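Local atomic coordinates of hypothetical protein SA0798 (PDB entry 1XG8), a protein that is of unknown function but belongs to the DUF1462 family of the thioredoxin clan, consistent with its small mixed sheet packed between helices. Residues G93-T97 with K98-R102. Sequence-based numbering, arbitrary orientation.
Sequences GYIQT and KQITR
I95 and I100 meet across the junction where the loop after strand 88-92 turns into helix 97-110, the last helix of this thioredoxin-clan chain. The methyl CG2 of I95 lies 4.0 Å from CD1 of I100, the two branched side chains meeting at an angle and touching by their methyl ends. In I95, CG2 stands anti to the backbone N while CG1 is anti to the carbonyl carbon (chi1 -62°), which turns CG2 to the helix. Both isoleucines also rest on I83 of strand 82-85, so the pair joins the helix start to the sheet.

Q96 is the N-cap residue, and its backbone carbonyl takes part in the first turn. Its O receives the N-H of Q99 at 3.1 Å from Q99 N, but the N-H...O angle of 129° marks this bond as weak. The extended side chain of Q99 runs back alongside Q96: its CG lies 3.9 Å from Q96 CB, and its CB sits 3.3 Å from the same Q96 O, placing aliphatic carbon beside that carbonyl.

T97 begins the helix. Its O accepts from T101 N at 3.0 Å, nearly straight at 167°, the first regular i to i+4 bond of this helix start. CB of I100 comes within 3.4 Å of T97 O, and the side chain of T101 also crowds close to that oxygen, with its hydroxyl OG1 at 3.3 Å and its methyl CG2 at 3.6 Å. The side chain of T97 packs on W34 and L38 of helix 28-42.

Regular alpha-helical bonding thus takes hold with T97 O as acceptor, and the junction before it depends on the apolar I95-I100 contact and the packing against I83 as well as on the weak cap bond.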
ATOM      1  N   GLY A  93       2.076   3.393  -7.942  1.00 22.46           N
ATOM      2  CA  GLY A  93       2.397   4.584  -8.713  1.00 23.02           C
ATOM      3  C   GLY A  93       1.455   5.742  -8.475  1.00 24.28           C
ATOM      4  O   GLY A  93       1.476   6.354  -7.409  1.00 26.00           O
ATOM      5  N   TYR A  94       0.652   6.070  -9.479  1.00 23.41           N
ATOM      6  CA  TYR A  94      -0.324   7.133  -9.334  1.00 25.56           C
ATOM      7  C   TYR A  94      -1.429   6.469  -8.505  1.00 25.93           C
ATOM      8  O   TYR A  94      -1.964   5.427  -8.891  1.00 27.37           O
ATOM      9  CB  TYR A  94      -0.833   7.566 -10.714  1.00 28.75           C
ATOM     10  CG  TYR A  94       0.161   8.400 -11.498  1.00 30.55           C
ATOM     11  CD1 TYR A  94       0.568   9.642 -11.024  1.00 32.46           C
ATOM     12  CD2 TYR A  94       0.706   7.942 -12.701  1.00 32.31           C
ATOM     13  CE1 TYR A  94       1.496  10.414 -11.717  1.00 34.83           C
ATOM     14  CE2 TYR A  94       1.639   8.712 -13.412  1.00 33.98           C
ATOM     15  CZ  TYR A  94       2.028   9.950 -12.906  1.00 36.14           C
ATOM     16  OH  TYR A  94       2.952  10.738 -13.570  1.00 40.45           O
ATOM     17  N   ILE A  95      -1.768   7.053  -7.361  1.00 23.61           N
ATOM     18  CA  ILE A  95      -2.763   6.444  -6.494  1.00 22.23           C
ATOM     19  C   ILE A  95      -3.927   7.356  -6.134  1.00 21.86           C
ATOM     20  O   ILE A  95      -3.728   8.482  -5.689  1.00 20.52           O
ATOM     21  CB  ILE A  95      -2.086   5.946  -5.191  1.00 21.78           C
ATOM     22  CG1 ILE A  95      -1.053   4.873  -5.537  1.00 21.51           C
ATOM     23  CG2 ILE A  95      -3.121   5.405  -4.213  1.00 21.43           C
ATOM     24  CD1 ILE A  95      -0.075   4.608  -4.439  1.00 20.81           C
ATOM     25  N   GLN A  96      -5.143   6.855  -6.338  1.00 22.05           N
ATOM     26  CA  GLN A  96      -6.347   7.605  -6.014  1.00 22.63           C
ATOM     27  C   GLN A  96      -6.933   7.111  -4.707  1.00 21.82           C
ATOM     28  O   GLN A  96      -6.869   5.925  -4.390  1.00 20.50           O
ATOM     29  CB  GLN A  96      -7.405   7.460  -7.105  1.00 24.90           C
ATOM     30  CG  GLN A  96      -7.183   8.326  -8.328  1.00 29.49           C
ATOM     31  CD  GLN A  96      -8.346   8.239  -9.300  1.00 31.51           C
ATOM     32  OE1 GLN A  96      -9.501   8.367  -8.905  1.00 34.84           O
ATOM     33  NE2 GLN A  96      -8.045   8.027 -10.574  1.00 33.31           N
ATOM     34  N   THR A  97      -7.511   8.042  -3.962  1.00 22.10           N
ATOM     35  CA  THR A  97      -8.132   7.766  -2.680  1.00 23.92           C
ATOM     36  C   THR A  97      -9.236   6.719  -2.810  1.00 24.39           C
ATOM     37  O   THR A  97      -9.386   5.867  -1.941  1.00 24.45           O
ATOM     38  CB  THR A  97      -8.740   9.045  -2.116  1.00 23.34           C
ATOM     39  OG1 THR A  97      -7.829  10.127  -2.329  1.00 23.68           O
ATOM     40  CG2 THR A  97      -8.998   8.898  -0.635  1.00 24.14           C
ATOM     41  N   LYS A  98     -10.007   6.799  -3.891  1.00 24.94           N
ATOM     42  CA  LYS A  98     -11.096   5.861  -4.139  1.00 26.47           C
ATOM     43  C   LYS A  98     -10.597   4.431  -4.280  1.00 26.93           C
ATOM     44  O   LYS A  98     -11.292   3.496  -3.890  1.00 29.05           O
ATOM     45  CB  LYS A  98     -11.867   6.254  -5.396  1.00 27.54           C
ATOM     46  CG  LYS A  98     -12.719   7.498  -5.222  1.00 33.04           C
ATOM     47  CD  LYS A  98     -13.789   7.304  -4.146  1.00 36.65           C
ATOM     48  CE  LYS A  98     -14.526   8.607  -3.848  1.00 38.48           C
ATOM     49  NZ  LYS A  98     -15.156   9.177  -5.066  1.00 41.27           N
ATOM     50  N   GLN A  99      -9.403   4.257  -4.845  1.00 25.99           N
ATOM     51  CA  GLN A  99      -8.823   2.923  -5.000  1.00 27.10           C
ATOM     52  C   GLN A  99      -8.636   2.289  -3.624  1.00 26.58           C
ATOM     53  O   GLN A  99      -8.903   1.100  -3.430  1.00 27.74           O
ATOM     54  CB  GLN A  99      -7.457   2.987  -5.669  1.00 26.64           C
ATOM     55  CG  GLN A  99      -7.443   3.602  -7.031  1.00 31.62           C
ATOM     56  CD  GLN A  99      -6.120   3.369  -7.717  1.00 34.06           C
ATOM     57  OE1 GLN A  99      -5.778   2.226  -8.042  1.00 37.66           O
ATOM     58  NE2 GLN A  99      -5.353   4.440  -7.925  1.00 32.76           N
ATOM     59  N   ILE A 100      -8.155   3.090  -2.678  1.00 24.10           N
ATOM     60  CA  ILE A 100      -7.944   2.620  -1.328  1.00 23.42           C
ATOM     61  C   ILE A 100      -9.283   2.339  -0.650  1.00 23.47           C
ATOM     62  O   ILE A 100      -9.474   1.273  -0.064  1.00 24.57           O
ATOM     63  CB  ILE A 100      -7.194   3.658  -0.464  1.00 22.41           C
ATOM     64  CG1 ILE A 100      -5.930   4.141  -1.181  1.00 21.07           C
ATOM     65  CG2 ILE A 100      -6.853   3.038   0.887  1.00 20.38           C
ATOM     66  CD1 ILE A 100      -5.018   3.048  -1.593  1.00 19.67           C
ATOM     67  N   THR A 101     -10.216   3.282  -0.729  1.00 21.89           N
ATOM     68  CA  THR A 101     -11.505   3.094  -0.072  1.00 20.96           C
ATOM     69  C   THR A 101     -12.374   2.009  -0.696  1.00 20.19           C
ATOM     70  O   THR A 101     -12.965   1.191   0.017  1.00 19.88           O
ATOM     71  CB  THR A 101     -12.309   4.423  -0.001  1.00 20.75           C
ATOM     72  OG1 THR A 101     -12.504   4.953  -1.319  1.00 20.76           O
ATOM     73  CG2 THR A 101     -11.568   5.433   0.864  1.00 20.22           C
ATOM     74  N   ARG A 102     -12.450   1.985  -2.017  1.00 18.30           N
ATOM     75  CA  ARG A 102     -13.265   0.974  -2.662  1.00 18.94           C
ATOM     76  C   ARG A 102     -12.739  -0.432  -2.410  1.00 18.35           C
ATOM     77  O   ARG A 102     -13.507  -1.386  -2.388  1.00 18.81           O
ATOM     78  CB  ARG A 102     -13.371   1.256  -4.161  1.00 19.81           C
ATOM     79  CG  ARG A 102     -14.228   2.472  -4.466  1.00 20.12           C
ATOM     80  CD  ARG A 102     -14.336   2.749  -5.949  1.00 22.90           C
ATOM     81  NE  ARG A 102     -15.151   3.936  -6.197  1.00 27.16           N
ATOM     82  CZ  ARG A 102     -15.451   4.409  -7.404  1.00 29.88           C
ATOM     83  NH1 ARG A 102     -15.004   3.799  -8.495  1.00 32.15           N
ATOM     84  NH2 ARG A 102     -16.210   5.492  -7.523  1.00 30.53           N
TER